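Local coordinates for protein probable porin (Pseudomonas aeruginosa, PDB 4FSO) that probably works as a porin of the OprD family, forming a beta-barrel channel for small solutes across the outer membrane, at residues R318-L323 / S332-Y337; D51-Y56 / G64-A69; T20-R25 / V395-S400. One frame throughout, in Å; residues are numbered along the deposited sequence.

Interaction 1: R318-L323 / S332-Y337; sequences RYDFDL and SFMTRY
M334 folds against the R318 guanidinium on the more closely packed face. Its CG lies over one face of that group, offset toward the rim and 3.7 Å from R318 NH2, while bends at chi2 (-91°) and chi3 bring CE over a face of the R336 guanidinium too. An unbranched thioether is flexible enough to serve both. The two arginines run side by side, with R318 CB 3.6 Å from R336 CB, and end with NH1 beside NH1, their planes nearly perpendicular. Carboxylates probably offset this charge: D357 pairs with R336, and R318 grips D320 side-on in a salt bridge. NE of R318 donates to D320 OD2 (2.6 Å) in the guanidinium plane and NH2 of R318 to D320 OD1 (2.9 Å), each oxygen using its syn lone pair, which fixes the rotation of the guanidinium. Beneath these groups runs an antiparallel hairpin of the porin barrel, in which alternate residues face opposite sides of the wall; Y319 bonds T335 in both directions, and so does F321 with F333. The other face is looser and mostly apolar. The side chains of Y319 and F333 cross at about a right angle and meet edge to edge, Y319 CD2 being 4.1 Å from F333 CE2. The ring of F321 leads away to stack on H273. T335 touches a detergent molecule, as expected of a membrane-facing surface, and its hydroxyl is bonded to the carbonyl oxygen of D357.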
# COMPACT_ATOMS: atom_id res chain seq x y z
N ARG A 318 -5.11 7.49 16.22
CA ARG A 318 -3.83 6.78 16.20
C ARG A 318 -2.78 7.56 17.01
O ARG A 318 -2.78 8.80 17.07
CB ARG A 318 -3.36 6.59 14.76
CG ARG A 318 -1.95 6.05 14.61
CD ARG A 318 -1.49 6.17 13.18
NE ARG A 318 -0.10 5.79 13.02
CZ ARG A 318 0.35 4.87 12.17
NH1 ARG A 318 -0.50 4.22 11.39
NH2 ARG A 318 1.65 4.59 12.13
N TYR A 319 -1.88 6.84 17.64
CA TYR A 319 -0.83 7.51 18.37
C TYR A 319 0.48 6.83 18.04
O TYR A 319 0.56 5.60 18.03
CB TYR A 319 -1.12 7.48 19.85
CG TYR A 319 0.07 7.81 20.70
CD1 TYR A 319 0.45 9.13 20.88
CD2 TYR A 319 0.81 6.80 21.32
CE1 TYR A 319 1.54 9.45 21.66
CE2 TYR A 319 1.90 7.11 22.09
CZ TYR A 319 2.27 8.44 22.26
OH TYR A 319 3.36 8.76 23.03
N ASP A 320 1.50 7.61 17.72
CA ASP A 320 2.81 7.04 17.41
C ASP A 320 3.81 7.62 18.38
O ASP A 320 3.82 8.83 18.62
CB ASP A 320 3.25 7.37 15.98
CG ASP A 320 2.43 6.66 14.94
OD1 ASP A 320 2.77 5.50 14.62
OD2 ASP A 320 1.47 7.27 14.42
N PHE A 321 4.65 6.75 18.93
CA PHE A 321 5.67 7.19 19.87
C PHE A 321 7.04 6.63 19.48
O PHE A 321 7.25 5.41 19.45
CB PHE A 321 5.31 6.77 21.29
CG PHE A 321 6.21 7.36 22.34
CD1 PHE A 321 6.84 8.58 22.13
CD2 PHE A 321 6.44 6.68 23.53
CE1 PHE A 321 7.68 9.12 23.09
CE2 PHE A 321 7.28 7.22 24.49
CZ PHE A 321 7.89 8.44 24.27
N ASP A 322 7.96 7.55 19.18
CA ASP A 322 9.36 7.21 18.93
C ASP A 322 10.18 7.43 20.21
O ASP A 322 10.35 8.56 20.65
CB ASP A 322 9.91 8.09 17.80
CG ASP A 322 11.19 7.55 17.20
OD1 ASP A 322 11.99 6.92 17.93
OD2 ASP A 322 11.40 7.77 15.98
N LEU A 323 10.67 6.35 20.82
CA LEU A 323 11.37 6.47 22.11
C LEU A 323 12.84 6.82 21.97
O LEU A 323 13.65 6.47 22.81
CB LEU A 323 11.23 5.20 22.97
CG LEU A 323 9.84 4.78 23.46
CD1 LEU A 323 8.98 4.18 22.33
CD2 LEU A 323 9.97 3.82 24.62
N SER A 332 10.05 1.98 18.70
CA SER A 332 8.90 2.75 18.26
C SER A 332 7.62 2.04 18.67
O SER A 332 7.55 0.81 18.63
CB SER A 332 8.96 2.95 16.75
OG SER A 332 9.45 1.79 16.10
N PHE A 333 6.62 2.80 19.06
CA PHE A 333 5.37 2.21 19.51
C PHE A 333 4.25 2.85 18.74
O PHE A 333 4.30 4.04 18.44
CB PHE A 333 5.16 2.41 21.03
CG PHE A 333 3.77 2.11 21.49
CD1 PHE A 333 3.35 0.80 21.69
CD2 PHE A 333 2.85 3.14 21.68
CE1 PHE A 333 2.04 0.51 22.08
CE2 PHE A 333 1.54 2.86 22.06
CZ PHE A 333 1.14 1.55 22.27
N MET A 334 3.22 2.07 18.41
CA MET A 334 2.05 2.59 17.73
C MET A 334 0.80 1.89 18.21
O MET A 334 0.81 0.69 18.48
CB MET A 334 2.15 2.41 16.20
CG MET A 334 1.00 3.04 15.39
SD MET A 334 -0.43 1.97 15.04
CE MET A 334 0.06 1.16 13.52
N THR A 335 -0.29 2.65 18.29
CA THR A 335 -1.61 2.06 18.50
C THR A 335 -2.68 2.85 17.74
O THR A 335 -2.68 4.10 17.72
CB THR A 335 -1.95 1.90 20.01
OG1 THR A 335 -3.15 1.13 20.15
CG2 THR A 335 -2.13 3.25 20.69
N ARG A 336 -3.58 2.15 17.08
CA ARG A 336 -4.65 2.87 16.41
C ARG A 336 -5.96 2.13 16.51
O ARG A 336 -6.02 0.92 16.76
CB ARG A 336 -4.29 3.16 14.95
CG ARG A 336 -4.13 1.91 14.17
CD ARG A 336 -3.51 2.16 12.85
NE ARG A 336 -3.19 0.89 12.22
CZ ARG A 336 -2.72 0.79 10.99
NH1 ARG A 336 -2.52 1.88 10.27
NH2 ARG A 336 -2.45 -0.41 10.50
N TYR A 337 -7.02 2.90 16.32
CA TYR A 337 -8.36 2.41 16.56
C TYR A 337 -9.29 3.00 15.51
O TYR A 337 -9.32 4.22 15.29
CB TYR A 337 -8.83 2.79 17.97
CG TYR A 337 -10.27 2.41 18.20
CD1 TYR A 337 -10.62 1.09 18.45
CD2 TYR A 337 -11.28 3.36 18.10
CE1 TYR A 337 -11.93 0.72 18.62
CE2 TYR A 337 -12.60 3.00 18.27
CZ TYR A 337 -12.92 1.68 18.53
OH TYR A 337 -14.23 1.30 18.71

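Interaction 2: D51-Y56 / G64-A69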
# COMPACT_ATOMS: atom_id res chain seq x y z
N ASP A 51 16.94 -7.40 -4.85
CA ASP A 51 16.55 -6.23 -5.60
C ASP A 51 17.79 -5.53 -6.13
O ASP A 51 18.58 -4.99 -5.35
CB ASP A 51 15.78 -5.26 -4.71
CG ASP A 51 15.76 -3.85 -5.30
OD1 ASP A 51 14.85 -3.58 -6.11
OD2 ASP A 51 16.66 -3.02 -4.96
N LEU A 52 17.96 -5.54 -7.44
CA LEU A 52 19.13 -4.94 -8.04
C LEU A 52 18.70 -3.94 -9.04
O LEU A 52 17.98 -4.26 -9.99
CB LEU A 52 19.93 -5.98 -8.80
CG LEU A 52 21.00 -6.82 -8.12
CD1 LEU A 52 20.74 -7.03 -6.65
CD2 LEU A 52 21.08 -8.13 -8.87
N ARG A 53 19.14 -2.71 -8.84
CA ARG A 53 18.91 -1.68 -9.83
C ARG A 53 20.25 -1.20 -10.32
O ARG A 53 21.04 -0.67 -9.54
CB ARG A 53 18.14 -0.53 -9.21
CG ARG A 53 17.25 -0.94 -8.07
CD ARG A 53 16.11 -1.81 -8.56
NE ARG A 53 14.97 -1.75 -7.66
CZ ARG A 53 14.22 -0.66 -7.49
NH1 ARG A 53 14.51 0.45 -8.14
NH2 ARG A 53 13.20 -0.69 -6.66
N SER A 54 20.54 -1.39 -11.61
CA SER A 54 21.80 -0.91 -12.16
C SER A 54 21.82 0.61 -12.25
O SER A 54 20.81 1.28 -12.04
CB SER A 54 22.06 -1.49 -13.55
OG SER A 54 21.15 -0.93 -14.49
N GLY A 55 22.98 1.16 -12.57
CA GLY A 55 23.03 2.52 -13.04
C GLY A 55 22.68 2.60 -14.52
O GLY A 55 22.28 1.62 -15.17
N TYR A 56 22.79 3.79 -15.07
CA TYR A 56 22.58 3.93 -16.49
C TYR A 56 23.94 3.99 -17.19
O TYR A 56 24.87 4.62 -16.69
CB TYR A 56 21.72 5.17 -16.79
CG TYR A 56 20.26 4.97 -16.45
CD1 TYR A 56 19.41 4.33 -17.35
CD2 TYR A 56 19.73 5.40 -15.24
CE1 TYR A 56 18.08 4.13 -17.06
CE2 TYR A 56 18.38 5.22 -14.94
CZ TYR A 56 17.57 4.58 -15.86
OH TYR A 56 16.24 4.36 -15.58
N GLY A 64 20.06 0.55 -18.60
CA GLY A 64 20.39 -0.16 -17.39
C GLY A 64 19.41 -1.28 -17.17
O GLY A 64 18.53 -1.53 -18.02
N VAL A 65 19.54 -1.96 -16.03
CA VAL A 65 18.72 -3.12 -15.78
C VAL A 65 18.33 -3.27 -14.32
O VAL A 65 19.08 -2.91 -13.40
CB VAL A 65 19.36 -4.43 -16.34
CG1 VAL A 65 20.69 -4.77 -15.63
CG2 VAL A 65 18.36 -5.59 -16.27
N ASP A 66 17.13 -3.79 -14.13
CA ASP A 66 16.54 -4.00 -12.83
C ASP A 66 16.09 -5.44 -12.73
O ASP A 66 15.55 -6.01 -13.68
CB ASP A 66 15.34 -3.08 -12.64
CG ASP A 66 15.75 -1.68 -12.29
OD1 ASP A 66 16.98 -1.41 -12.29
OD2 ASP A 66 14.86 -0.86 -12.01
N THR A 67 16.34 -6.03 -11.58
CA THR A 67 16.12 -7.45 -11.45
C THR A 67 15.59 -7.76 -10.08
O THR A 67 16.12 -7.29 -9.06
CB THR A 67 17.43 -8.18 -11.63
OG1 THR A 67 18.46 -7.40 -11.05
CG2 THR A 67 17.72 -8.36 -13.11
N LEU A 68 14.53 -8.55 -10.07
CA LEU A 68 13.99 -9.02 -8.81
C LEU A 68 14.05 -10.54 -8.73
O LEU A 68 13.73 -11.25 -9.69
CB LEU A 68 12.57 -8.52 -8.63
CG LEU A 68 12.56 -7.02 -8.39
CD1 LEU A 68 11.54 -6.36 -9.33
CD2 LEU A 68 12.27 -6.72 -6.92
N ALA A 69 14.47 -11.02 -7.58
CA ALA A 69 14.50 -12.45 -7.34
C ALA A 69 13.97 -12.67 -5.95
O ALA A 69 14.36 -11.95 -5.01
CB ALA A 69 15.92 -12.96 -7.46
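Segments 51-56 and 64-69 run antiparallel, the strand axes 4.8 Å apart at closest, with L52 and T67 as a hydrogen-bonded pair: L52 N reaches T67 O at 3.0 Å and T67 N reaches L52 O at 2.9 Å. S54 N still donates to V65 O (2.8 Å), but V65 N appears to turn to S54 OG, though that contact is modelled too short to be relied on; a chi1 of 70° faces the hydroxyl to the other strand. G64 suits its place because it has no side chain, which here would point at S54 and G55. This is a hairpin of the barrel wall, near its rim, with a calcium ion bound close to G55. On one face the T67 hydroxyl adds a weak bond to L52 O; A69, also on that face, touches detergent. The other face is mostly charged. R53 turns its NE back to D51 OD1 in a salt bridge, though its modelled length is too short to trust, while R53 CD lies 3.7 Å from D66 CG. No N-H of R53 points at the D66 carboxylate, which is instead paired with K109 from strand 101-112. Beside them L68 CD2 packs loosely, 4.1 Å from D51 OD1.

Interaction 3: T20-R25 / V395-S400; sequences TVYFNR and VRLIAS
Strands 20-25 and 395-400 lie antiparallel, 4.6 Å apart at the closest approach of their axes, and T20-A399, Y22-L397 and N24-V395 are each joined by a pair of backbone hydrogen bonds, though the bond from T20 N to A399 O is modelled unusually short and its length is doubtful. In the middle pair Y22 N meets L397 O at 2.8 Å and L397 N meets Y22 O at 2.7 Å. Between these pairs, V21 faces I398 and F23 faces R396 with their side chains on the other face. The face carrying T20, Y22, N24, V395, L397 and A399 is largely apolar apart from N24. Y22 is swung out with CG anti to its own backbone N (chi1 171°), which lays the ring alongside L397; Y22 CD2 is 3.7 Å from L397 CD1. Next to them the methyl CG2 of T20 touches A399 CB at 3.7 Å, a small residue leaving room for a branched one. The polar ends here are satisfied on the neighbouring strand 41-53, T20 by Q46 and Y22 by E42. N24 crosses V395, its ND2 lying 4.2 Å from V395 CB. On the opposite face F23 and R396 point the same way. R396 CG comes to the edge of the ring, 4.0 Å from F23 CD2, and the ring and guanidinium planes are 43° apart. The extended chain of R396 brings NE alongside the ring edge, where it forms a salt bridge with E394. R135 makes a cation-pi contact with F23, and its guanidinium, like that of R377, lies close to R396; such a cluster of arginines recalls the basic ladder lining OprD-family channels. Farther along, V21 CG2 lies 4.1 Å from I398 CG1. Pairing of the first strand with the last, the two segments being 370 residues apart in the chain, is the seam that closes a beta barrel.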
# COMPACT_ATOMS: atom_id res chain seq x y z
N THR A 20 12.06 -12.78 8.23
CA THR A 20 11.50 -13.85 9.04
C THR A 20 10.16 -13.42 9.60
O THR A 20 10.03 -12.36 10.21
CB THR A 20 12.46 -14.30 10.14
OG1 THR A 20 12.97 -15.60 9.82
CG2 THR A 20 11.76 -14.38 11.48
N VAL A 21 9.15 -14.24 9.36
CA VAL A 21 7.80 -13.86 9.75
C VAL A 21 6.98 -14.98 10.38
O VAL A 21 6.77 -16.04 9.80
CB VAL A 21 7.01 -13.21 8.57
CG1 VAL A 21 7.13 -14.05 7.33
CG2 VAL A 21 5.56 -13.04 8.95
N TYR A 22 6.53 -14.73 11.59
CA TYR A 22 5.58 -15.63 12.22
C TYR A 22 4.24 -14.92 12.29
O TYR A 22 4.16 -13.72 12.57
CB TYR A 22 6.06 -16.10 13.60
CG TYR A 22 5.00 -16.85 14.34
CD1 TYR A 22 4.73 -18.19 14.04
CD2 TYR A 22 4.23 -16.23 15.32
CE1 TYR A 22 3.74 -18.89 14.70
CE2 TYR A 22 3.24 -16.92 15.99
CZ TYR A 22 3.00 -18.25 15.67
OH TYR A 22 2.01 -18.94 16.33
N PHE A 23 3.18 -15.67 12.02
CA PHE A 23 1.86 -15.11 11.83
C PHE A 23 0.84 -16.01 12.51
O PHE A 23 0.76 -17.21 12.22
CB PHE A 23 1.61 -14.97 10.32
CG PHE A 23 0.17 -14.93 9.93
CD1 PHE A 23 -0.51 -16.10 9.62
CD2 PHE A 23 -0.49 -13.72 9.79
CE1 PHE A 23 -1.83 -16.07 9.23
CE2 PHE A 23 -1.81 -13.67 9.39
CZ PHE A 23 -2.48 -14.86 9.11
N ASN A 24 0.09 -15.44 13.44
CA ASN A 24 -0.90 -16.19 14.20
C ASN A 24 -2.26 -15.53 14.06
O ASN A 24 -2.36 -14.31 14.17
CB ASN A 24 -0.50 -16.26 15.67
CG ASN A 24 -1.66 -16.63 16.57
OD1 ASN A 24 -2.03 -17.79 16.67
ND2 ASN A 24 -2.23 -15.64 17.24
N ARG A 25 -3.30 -16.32 13.81
CA ARG A 25 -4.66 -15.81 13.68
C ARG A 25 -5.62 -16.58 14.60
O ARG A 25 -5.63 -17.81 14.57
CB ARG A 25 -5.16 -15.94 12.25
CG ARG A 25 -5.04 -14.69 11.38
CD ARG A 25 -5.99 -14.82 10.19
NE ARG A 25 -5.42 -14.33 8.94
CZ ARG A 25 -5.84 -13.23 8.30
NH1 ARG A 25 -6.84 -12.51 8.79
NH2 ARG A 25 -5.25 -12.87 7.17
N VAL A 395 -1.64 -11.85 15.28
CA VAL A 395 -0.30 -11.47 15.70
C VAL A 395 0.68 -11.75 14.58
O VAL A 395 0.82 -12.90 14.13
CB VAL A 395 0.18 -12.25 16.97
CG1 VAL A 395 1.66 -12.03 17.19
CG2 VAL A 395 -0.58 -11.82 18.21
N ARG A 396 1.36 -10.71 14.11
CA ARG A 396 2.49 -10.87 13.18
C ARG A 396 3.78 -10.50 13.88
O ARG A 396 3.92 -9.39 14.40
CB ARG A 396 2.33 -10.00 11.93
CG ARG A 396 1.14 -10.34 11.05
CD ARG A 396 1.17 -9.54 9.75
NE ARG A 396 -0.01 -9.77 8.93
CZ ARG A 396 -0.38 -8.98 7.93
NH1 ARG A 396 0.32 -7.90 7.63
NH2 ARG A 396 -1.47 -9.26 7.22
N LEU A 397 4.72 -11.44 13.90
CA LEU A 397 6.07 -11.18 14.38
C LEU A 397 6.99 -11.12 13.18
O LEU A 397 7.06 -12.07 12.40
CB LEU A 397 6.53 -12.31 15.28
CG LEU A 397 5.80 -12.38 16.61
CD1 LEU A 397 6.09 -13.71 17.30
CD2 LEU A 397 6.25 -11.22 17.46
N ILE A 398 7.69 -10.01 12.99
CA ILE A 398 8.55 -9.94 11.82
C ILE A 398 10.00 -9.55 12.12
O ILE A 398 10.27 -8.48 12.69
CB ILE A 398 7.98 -9.00 10.73
CG1 ILE A 398 6.51 -9.31 10.45
CG2 ILE A 398 8.82 -9.10 9.45
CD1 ILE A 398 5.54 -8.39 11.18
N ALA A 399 10.91 -10.42 11.72
CA ALA A 399 12.34 -10.10 11.77
C ALA A 399 12.88 -9.94 10.35
O ALA A 399 12.71 -10.79 9.47
CB ALA A 399 13.13 -11.17 12.56
N SER A 400 13.55 -8.82 10.13
CA SER A 400 13.90 -8.42 8.79
C SER A 400 15.28 -7.82 8.80
O SER A 400 15.64 -7.06 9.70
CB SER A 400 12.88 -7.40 8.31
OG SER A 400 12.20 -6.82 9.43

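Overall arrangement
All three contacts are antiparallel strand pairs in the wall of one barrel, and none touches another. Interaction 3 joins the first and last strands, so interactions 1 and 2 are both nested in the loop it closes, interaction 2 coming earlier in the chain. Strand 13-26 of interaction 3 neighbours strand 41-53 of interaction 2, yet their centres are about 29 Å apart because the contacts sit at different heights. On the other side of the seam, strands 350-363 and 373-383 separate strand 331-344 of interaction 1 from strand 392-404, with contact centres about 19 Å apart. The centres of interactions 1 and 2 are about 35 Å apart. Local hairpins thus build the wall, and one long-range pairing closes it into a channel.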